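Halocarboxylic acid dehalogenase DehI (Pseudomonas putida, PDB 3BJX) probably hydrolyses the carbon-halogen bond of alpha-haloacids, as a Group I dehalogenase whose all-helical fold was new for such enzymes. Local coordinates at residues Ala74-Ala80 / Glu245-Pro251; Glu81-Leu87 / Pro130-Leu134. One frame throughout, in Å; residues are numbered along the deposited sequence.

Contact 1 (Ala74-Ala80 / Glu245-Pro251)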
ATOM      1  N   ALA A  74      14.072  11.700  17.544  1.00 24.22           N
ATOM      2  CA  ALA A  74      14.828  11.363  16.369  1.00 23.39           C
ATOM      3  C   ALA A  74      14.423  12.307  15.232  1.00 23.62           C
ATOM      4  O   ALA A  74      15.222  12.643  14.353  1.00 22.28           O
ATOM      5  CB  ALA A  74      14.543   9.917  16.005  1.00 23.32           C
ATOM      6  N   LEU A  75      13.175  12.757  15.266  1.00 24.39           N
ATOM      7  CA  LEU A  75      12.664  13.572  14.188  1.00 24.57           C
ATOM      8  C   LEU A  75      12.948  15.059  14.381  1.00 24.47           C
ATOM      9  O   LEU A  75      12.575  15.876  13.537  1.00 26.69           O
ATOM     10  CB  LEU A  75      11.175  13.289  13.933  1.00 24.70           C
ATOM     11  CG  LEU A  75      10.711  11.866  13.607  1.00 24.75           C
ATOM     12  CD1 LEU A  75       9.258  11.937  13.292  1.00 25.96           C
ATOM     13  CD2 LEU A  75      11.436  11.236  12.444  1.00 24.86           C
ATOM     14  N   ILE A  76      13.602  15.420  15.478  1.00 24.52           N
ATOM     15  CA  ILE A  76      14.074  16.807  15.628  1.00 24.77           C
ATOM     16  C   ILE A  76      15.579  16.960  15.458  1.00 22.78           C
ATOM     17  O   ILE A  76      16.127  18.028  15.713  1.00 22.49           O
ATOM     18  CB  ILE A  76      13.695  17.452  16.965  1.00 25.32           C
ATOM     19  CG1 ILE A  76      13.606  16.402  18.053  1.00 26.22           C
ATOM     20  CG2 ILE A  76      12.414  18.233  16.824  1.00 26.31           C
ATOM     21  CD1 ILE A  76      14.527  16.667  19.221  1.00 27.80           C
ATOM     22  N   THR A  77      16.235  15.890  15.038  1.00 21.83           N
ATOM     23  CA  THR A  77      17.649  15.923  14.785  1.00 22.00           C
ATOM     24  C   THR A  77      17.897  16.650  13.470  1.00 22.87           C
ATOM     25  O   THR A  77      17.039  16.631  12.572  1.00 23.97           O
ATOM     26  CB  THR A  77      18.268  14.495  14.756  1.00 22.82           C
ATOM     27  OG1 THR A  77      17.808  13.781  13.606  1.00 21.69           O
ATOM     28  CG2 THR A  77      17.907  13.709  16.015  1.00 22.09           C
ATOM     29  N   ARG A  78      19.046  17.324  13.381  1.00 21.39           N
ATOM     30  CA  ARG A  78      19.547  17.848  12.132  1.00 21.19           C
ATOM     31  C   ARG A  78      19.550  16.759  11.050  1.00 21.20           C
ATOM     32  O   ARG A  78      19.221  17.035   9.902  1.00 22.49           O
ATOM     33  CB  ARG A  78      20.945  18.445  12.330  1.00 21.70           C
ATOM     34  CG  ARG A  78      21.710  18.844  11.051  1.00 22.14           C
ATOM     35  CD  ARG A  78      21.094  20.029  10.295  1.00 23.44           C
ATOM     36  NE  ARG A  78      20.989  21.199  11.163  1.00 24.53           N
ATOM     37  CZ  ARG A  78      20.080  22.162  11.044  1.00 24.02           C
ATOM     38  NH1 ARG A  78      19.173  22.106  10.092  1.00 23.59           N
ATOM     39  NH2 ARG A  78      20.072  23.166  11.912  1.00 23.85           N
ATOM     40  N   TYR A  79      19.921  15.533  11.423  1.00 21.12           N
ATOM     41  CA  TYR A  79      19.841  14.386  10.524  1.00 20.31           C
ATOM     42  C   TYR A  79      18.465  14.303   9.875  1.00 19.92           C
ATOM     43  O   TYR A  79      18.375  14.312   8.648  1.00 22.07           O
ATOM     44  CB  TYR A  79      20.196  13.057  11.225  1.00 19.80           C
ATOM     45  CG  TYR A  79      20.151  11.843  10.292  1.00 19.42           C
ATOM     46  CD1 TYR A  79      21.315  11.207   9.882  1.00 20.20           C
ATOM     47  CD2 TYR A  79      18.926  11.343   9.810  1.00 20.23           C
ATOM     48  CE1 TYR A  79      21.270  10.078   9.004  1.00 20.15           C
ATOM     49  CE2 TYR A  79      18.866  10.232   8.952  1.00 20.59           C
ATOM     50  CZ  TYR A  79      20.039   9.607   8.554  1.00 19.80           C
ATOM     51  OH  TYR A  79      19.972   8.527   7.710  1.00 19.08           O
ATOM     52  N   ALA A  80      17.405  14.253  10.680  1.00 17.82           N
ATOM     53  CA  ALA A  80      16.059  14.137  10.142  1.00 17.81           C
ATOM     54  C   ALA A  80      15.687  15.312   9.224  1.00 18.73           C
ATOM     55  O   ALA A  80      14.984  15.122   8.223  1.00 20.76           O
ATOM     56  CB  ALA A  80      15.048  13.970  11.240  1.00 16.41           C
ATOM     57  N   GLU A 245      15.908   4.006   3.501  1.00 18.57           N
ATOM     58  CA  GLU A 245      17.325   4.041   3.854  1.00 19.17           C
ATOM     59  C   GLU A 245      17.595   5.125   4.885  1.00 19.13           C
ATOM     60  O   GLU A 245      18.348   4.908   5.849  1.00 19.72           O
ATOM     61  CB  GLU A 245      18.203   4.296   2.628  1.00 19.07           C
ATOM     62  CG  GLU A 245      18.052   3.255   1.521  1.00 20.90           C
ATOM     63  CD  GLU A 245      18.640   3.707   0.218  1.00 20.34           C
ATOM     64  OE1 GLU A 245      18.911   4.907   0.069  1.00 22.25           O
ATOM     65  OE2 GLU A 245      18.829   2.872  -0.667  1.00 21.90           O
ATOM     66  N   LEU A 246      16.994   6.294   4.671  1.00 16.85           N
ATOM     67  CA  LEU A 246      17.167   7.392   5.590  1.00 16.25           C
ATOM     68  C   LEU A 246      16.731   6.998   7.006  1.00 16.28           C
ATOM     69  O   LEU A 246      17.410   7.374   7.965  1.00 17.25           O
ATOM     70  CB  LEU A 246      16.479   8.682   5.087  1.00 15.33           C
ATOM     71  CG  LEU A 246      17.237   9.361   3.942  1.00 14.05           C
ATOM     72  CD1 LEU A 246      16.364  10.335   3.192  1.00 13.70           C
ATOM     73  CD2 LEU A 246      18.493  10.054   4.449  1.00 13.79           C
ATOM     74  N   VAL A 247      15.636   6.241   7.163  1.00 15.83           N
ATOM     75  CA  VAL A 247      15.256   5.851   8.544  1.00 15.76           C
ATOM     76  C   VAL A 247      16.178   4.821   9.189  1.00 16.37           C
ATOM     77  O   VAL A 247      16.273   4.797  10.412  1.00 17.57           O
ATOM     78  CB  VAL A 247      13.727   5.514   8.797  1.00 15.47           C
ATOM     79  CG1 VAL A 247      12.814   6.395   7.959  1.00 15.16           C
ATOM     80  CG2 VAL A 247      13.417   4.015   8.626  1.00 13.65           C
ATOM     81  N   ARG A 248      16.837   3.981   8.385  1.00 18.51           N
ATOM     82  CA  ARG A 248      17.846   3.031   8.875  1.00 20.82           C
ATOM     83  C   ARG A 248      19.023   3.728   9.515  1.00 21.06           C
ATOM     84  O   ARG A 248      19.561   3.238  10.505  1.00 20.68           O
ATOM     85  CB  ARG A 248      18.435   2.195   7.745  1.00 22.58           C
ATOM     86  CG  ARG A 248      17.528   1.198   7.181  1.00 24.00           C
ATOM     87  CD  ARG A 248      17.677  -0.203   7.769  1.00 24.74           C
ATOM     88  NE  ARG A 248      16.833  -1.062   6.933  1.00 24.13           N
ATOM     89  CZ  ARG A 248      15.517  -1.210   7.064  1.00 22.53           C
ATOM     90  NH1 ARG A 248      14.848  -0.634   8.050  1.00 21.22           N
ATOM     91  NH2 ARG A 248      14.871  -1.960   6.200  1.00 23.63           N
ATOM     92  N   GLY A 249      19.420   4.854   8.908  1.00 22.07           N
ATOM     93  CA  GLY A 249      20.590   5.634   9.306  1.00 20.41           C
ATOM     94  C   GLY A 249      20.270   6.637  10.392  1.00 20.86           C
ATOM     95  O   GLY A 249      21.130   7.410  10.810  1.00 21.70           O
ATOM     96  N   LEU A 250      19.036   6.635  10.875  1.00 21.26           N
ATOM     97  CA  LEU A 250      18.672   7.579  11.926  1.00 22.19           C
ATOM     98  C   LEU A 250      19.569   7.360  13.152  1.00 23.61           C
ATOM     99  O   LEU A 250      19.973   6.219  13.432  1.00 21.68           O
ATOM    100  CB  LEU A 250      17.202   7.433  12.311  1.00 21.66           C
ATOM    101  CG  LEU A 250      16.175   8.322  11.616  1.00 21.10           C
ATOM    102  CD1 LEU A 250      14.770   7.853  11.936  1.00 20.91           C
ATOM    103  CD2 LEU A 250      16.332   9.784  12.056  1.00 22.08           C
ATOM    104  N   PRO A 251      19.924   8.457  13.859  1.00 24.23           N
ATOM    105  CA  PRO A 251      20.521   8.279  15.181  1.00 23.93           C
ATOM    106  C   PRO A 251      19.415   7.964  16.197  1.00 26.61           C
ATOM    107  O   PRO A 251      18.266   8.431  16.042  1.00 26.98           O
ATOM    108  CB  PRO A 251      21.137   9.659  15.469  1.00 23.94           C
ATOM    109  CG  PRO A 251      20.316  10.613  14.695  1.00 23.29           C
ATOM    110  CD  PRO A 251      19.816   9.882  13.482  1.00 22.85           C
TER
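A helix N-terminus meets a helix C-terminus here: Y79, in the first turn of helix 78-90, reaches across to L246, G249, L250 and P251, where helix 230-248 runs out. With CG anti to the backbone N (chi1 -179°), the phenol reaches the end of that helix. Y79 OH donates to L246 O at 2.8 Å, in the carbonyl plane and on a lone pair; the acceptor lies at the ring edge, near its plane. This carbonyl belongs to the last turn of the helix, where G249 N gives it a weak bond besides. P251 CD and L250 CA lie over one face, 4.2 and 4.3 Å from the Y79 ring centroid, both CH-pi contacts. A phenylalanine here has no hydroxyl to give, and L246 O would probably be left with little more than the weak bond from G249 N within this contact. T77 N-caps helix 78-90: its OG1 accepts from A80 N (3.0 Å) and donates to A74 O (2.9 Å), so the hydroxyl ties the cap to the preceding turn, while T77 CG2 lies 4.1 Å from P251 CG. L157 of helix 155-158 also touches Y79, and L246 packs against L134 of helix 112-143 and against A83 and L87 of helix 78-90.

Contact 2 (Glu81-Leu87 / Pro130-Leu134)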
ATOM      1  N   GLU A  81      16.156  16.511   9.558  1.00 18.53           N
ATOM      2  CA  GLU A  81      15.888  17.711   8.752  1.00 17.98           C
ATOM      3  C   GLU A  81      16.606  17.650   7.396  1.00 18.70           C
ATOM      4  O   GLU A  81      16.015  17.931   6.354  1.00 19.12           O
ATOM      5  CB  GLU A  81      16.256  18.976   9.538  1.00 16.23           C
ATOM      6  CG  GLU A  81      15.797  20.288   8.909  1.00 15.50           C
ATOM      7  CD  GLU A  81      14.323  20.569   9.082  1.00 16.18           C
ATOM      8  OE1 GLU A  81      13.709  20.050  10.052  1.00 15.14           O
ATOM      9  OE2 GLU A  81      13.776  21.325   8.236  1.00 16.51           O
ATOM     10  N   GLN A  82      17.866  17.226   7.421  1.00 19.64           N
ATOM     11  CA  GLN A  82      18.664  17.026   6.220  1.00 19.77           C
ATOM     12  C   GLN A  82      18.080  15.916   5.335  1.00 16.99           C
ATOM     13  O   GLN A  82      18.060  16.042   4.110  1.00 18.59           O
ATOM     14  CB  GLN A  82      20.131  16.725   6.596  1.00 22.15           C
ATOM     15  CG  GLN A  82      21.163  17.305   5.632  1.00 25.46           C
ATOM     16  CD  GLN A  82      21.030  18.825   5.474  1.00 28.68           C
ATOM     17  OE1 GLN A  82      20.687  19.537   6.430  1.00 30.39           O
ATOM     18  NE2 GLN A  82      21.286  19.325   4.265  1.00 29.26           N
ATOM     19  N   ALA A  83      17.629  14.840   5.975  1.00 13.88           N
ATOM     20  CA  ALA A  83      16.929  13.724   5.345  1.00  9.28           C
ATOM     21  C   ALA A  83      15.653  14.182   4.639  1.00  9.74           C
ATOM     22  O   ALA A  83      15.413  13.809   3.487  1.00 12.93           O
ATOM     23  CB  ALA A  83      16.627  12.655   6.367  1.00  4.81           C
ATOM     24  N   ALA A  84      14.846  15.001   5.298  1.00  8.82           N
ATOM     25  CA  ALA A  84      13.646  15.575   4.668  1.00  8.55           C
ATOM     26  C   ALA A  84      14.006  16.578   3.580  1.00  9.60           C
ATOM     27  O   ALA A  84      13.312  16.659   2.587  1.00 11.55           O
ATOM     28  CB  ALA A  84      12.741  16.246   5.721  1.00  5.76           C
ATOM     29  N   ASP A  85      15.084  17.347   3.784  1.00 10.33           N
ATOM     30  CA  ASP A  85      15.622  18.245   2.772  1.00 12.61           C
ATOM     31  C   ASP A  85      15.968  17.507   1.476  1.00 14.10           C
ATOM     32  O   ASP A  85      15.595  17.978   0.395  1.00 12.88           O
ATOM     33  CB  ASP A  85      16.855  19.021   3.282  1.00 14.49           C
ATOM     34  CG  ASP A  85      16.506  20.137   4.287  1.00 15.90           C
ATOM     35  OD1 ASP A  85      15.323  20.482   4.457  1.00 16.54           O
ATOM     36  OD2 ASP A  85      17.436  20.682   4.910  1.00 15.96           O
ATOM     37  N   GLU A  86      16.677  16.370   1.594  1.00 14.75           N
ATOM     38  CA  GLU A  86      17.072  15.545   0.434  1.00 14.88           C
ATOM     39  C   GLU A  86      15.854  15.028  -0.333  1.00 15.24           C
ATOM     40  O   GLU A  86      15.761  15.216  -1.572  1.00 14.66           O
ATOM     41  CB  GLU A  86      17.959  14.354   0.854  1.00 15.49           C
ATOM     42  CG  GLU A  86      18.100  13.285  -0.238  1.00 14.22           C
ATOM     43  CD  GLU A  86      19.154  12.216   0.035  1.00 15.35           C
ATOM     44  OE1 GLU A  86      19.686  12.142   1.152  1.00 14.39           O
ATOM     45  OE2 GLU A  86      19.442  11.414  -0.899  1.00 17.11           O
ATOM     46  N   LEU A  87      14.941  14.369   0.398  1.00 13.61           N
ATOM     47  CA  LEU A  87      13.676  13.862  -0.166  1.00 13.76           C
ATOM     48  C   LEU A  87      12.897  14.957  -0.864  1.00 14.04           C
ATOM     49  O   LEU A  87      12.407  14.744  -1.957  1.00 15.40           O
ATOM     50  CB  LEU A  87      12.790  13.185   0.887  1.00 11.84           C
ATOM     51  CG  LEU A  87      13.310  11.905   1.556  1.00 12.05           C
ATOM     52  CD1 LEU A  87      12.543  11.612   2.824  1.00 11.39           C
ATOM     53  CD2 LEU A  87      13.290  10.683   0.599  1.00 11.12           C
ATOM     54  N   PRO A 130       7.705  15.699   3.128  1.00 10.98           N
ATOM     55  CA  PRO A 130       8.876  14.810   3.288  1.00 10.46           C
ATOM     56  C   PRO A 130       9.160  14.426   4.755  1.00 11.74           C
ATOM     57  O   PRO A 130       9.592  13.283   5.036  1.00 10.17           O
ATOM     58  CB  PRO A 130      10.044  15.634   2.717  1.00 10.24           C
ATOM     59  CG  PRO A 130       9.563  17.063   2.670  1.00  9.79           C
ATOM     60  CD  PRO A 130       8.067  16.981   2.487  1.00  9.22           C
ATOM     61  N   LYS A 131       8.909  15.346   5.688  1.00 12.41           N
ATOM     62  CA  LYS A 131       9.115  15.008   7.125  1.00 14.34           C
ATOM     63  C   LYS A 131       8.181  13.881   7.553  1.00 14.60           C
ATOM     64  O   LYS A 131       8.617  12.897   8.171  1.00 15.78           O
ATOM     65  CB  LYS A 131       8.962  16.228   8.035  1.00 13.90           C
ATOM     66  CG  LYS A 131       9.881  17.361   7.647  1.00 14.66           C
ATOM     67  CD  LYS A 131       9.924  18.453   8.665  1.00 15.49           C
ATOM     68  CE  LYS A 131      10.958  18.157   9.732  1.00 17.76           C
ATOM     69  NZ  LYS A 131      11.096  19.327  10.676  1.00 19.85           N
ATOM     70  N   TYR A 132       6.907  14.003   7.177  1.00 13.12           N
ATOM     71  CA  TYR A 132       5.932  12.955   7.425  1.00 13.26           C
ATOM     72  C   TYR A 132       6.241  11.643   6.733  1.00 12.92           C
ATOM     73  O   TYR A 132       5.936  10.591   7.260  1.00 16.20           O
ATOM     74  CB  TYR A 132       4.522  13.407   7.044  1.00 11.21           C
ATOM     75  CG  TYR A 132       3.860  14.203   8.112  1.00 10.77           C
ATOM     76  CD1 TYR A 132       3.590  13.636   9.361  1.00 10.88           C
ATOM     77  CD2 TYR A 132       3.490  15.542   7.884  1.00  9.81           C
ATOM     78  CE1 TYR A 132       2.974  14.393  10.369  1.00 11.40           C
ATOM     79  CE2 TYR A 132       2.866  16.283   8.864  1.00 10.22           C
ATOM     80  CZ  TYR A 132       2.622  15.714  10.110  1.00 10.47           C
ATOM     81  OH  TYR A 132       1.988  16.459  11.067  1.00  9.71           O
ATOM     82  N   LEU A 133       6.809  11.700   5.541  1.00 13.66           N
ATOM     83  CA  LEU A 133       7.274  10.484   4.863  1.00 14.38           C
ATOM     84  C   LEU A 133       8.313   9.707   5.692  1.00 14.35           C
ATOM     85  O   LEU A 133       8.357   8.487   5.620  1.00 16.27           O
ATOM     86  CB  LEU A 133       7.826  10.810   3.461  1.00 12.46           C
ATOM     87  CG  LEU A 133       8.315   9.676   2.556  1.00 13.07           C
ATOM     88  CD1 LEU A 133       7.245   8.556   2.364  1.00 12.28           C
ATOM     89  CD2 LEU A 133       8.815  10.221   1.193  1.00 12.73           C
ATOM     90  N   LEU A 134       9.126  10.407   6.477  1.00 14.83           N
ATOM     91  CA  LEU A 134      10.113   9.765   7.353  1.00 16.07           C
ATOM     92  C   LEU A 134       9.457   9.143   8.565  1.00 17.36           C
ATOM     93  O   LEU A 134       9.715   7.983   8.882  1.00 19.33           O
ATOM     94  CB  LEU A 134      11.169  10.761   7.825  1.00 15.09           C
ATOM     95  CG  LEU A 134      12.188  11.209   6.803  1.00 15.99           C
ATOM     96  CD1 LEU A 134      12.786  12.513   7.286  1.00 16.18           C
ATOM     97  CD2 LEU A 134      13.266  10.124   6.503  1.00 15.21           C
TER
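The side chains of E81 and K131 cross at a slant between helices 78-90 and 112-143, which pack at a steep angle in this all-helical fold; the axes of the two short segments pass 8.7 Å apart at 117°. Small residues bring the backbones together: A84 points at the other helix, its CB 3.6 Å from K131 CG, and its carbonyl O lies 3.4 Å from P130 CB. The proline ring thus sits against a turn of the opposing helix, at the kink where P130 has no N-H to bond to the turn before. On one flank L87 CD1 rests 4.0 Å from L134 CG, while the CD1 branch of L134 reaches A83 CB, also at 4.0 Å. On the other flank the chemistry turns polar. E81 starts away from the partner helix, but its chain bends at chi2 (76°) and brings the carboxylate back toward K131. Y127 OH bonds both E81 OE2 and K131 NZ, and L45 O takes a further bond from the ammonium, so the buried ion pair has further polar partners at both ends. The salt bridge itself is short: K131 NZ meets E81 OE1 at 2.8 Å, on the syn side and 17° out of the carboxylate plane.

In the fold
Successive turns of one helix can serve quite different neighbours, and helix 78-90 illustrates this. Contact 2 lies deeper, its centre about 12 Å from the centre of the chain, and every touching residue is buried; contact 1, its centre about 18 Å out, is mostly buried but lies nearer the surface, with Y79 and G249 partly exposed. The chemistry differs too: contact 1 joins helix ends through an aromatic ring and capping-type polar bonds, whereas contact 2 joins helix bodies through aliphatic packing and an enclosed ion pair. Their centres are about 9 Å apart and they touch directly: L246 CB lies 3.8 Å from L134 CD2 and L246 CD1 3.6 Å from A83 O, so the three helices meet around L246 and L134.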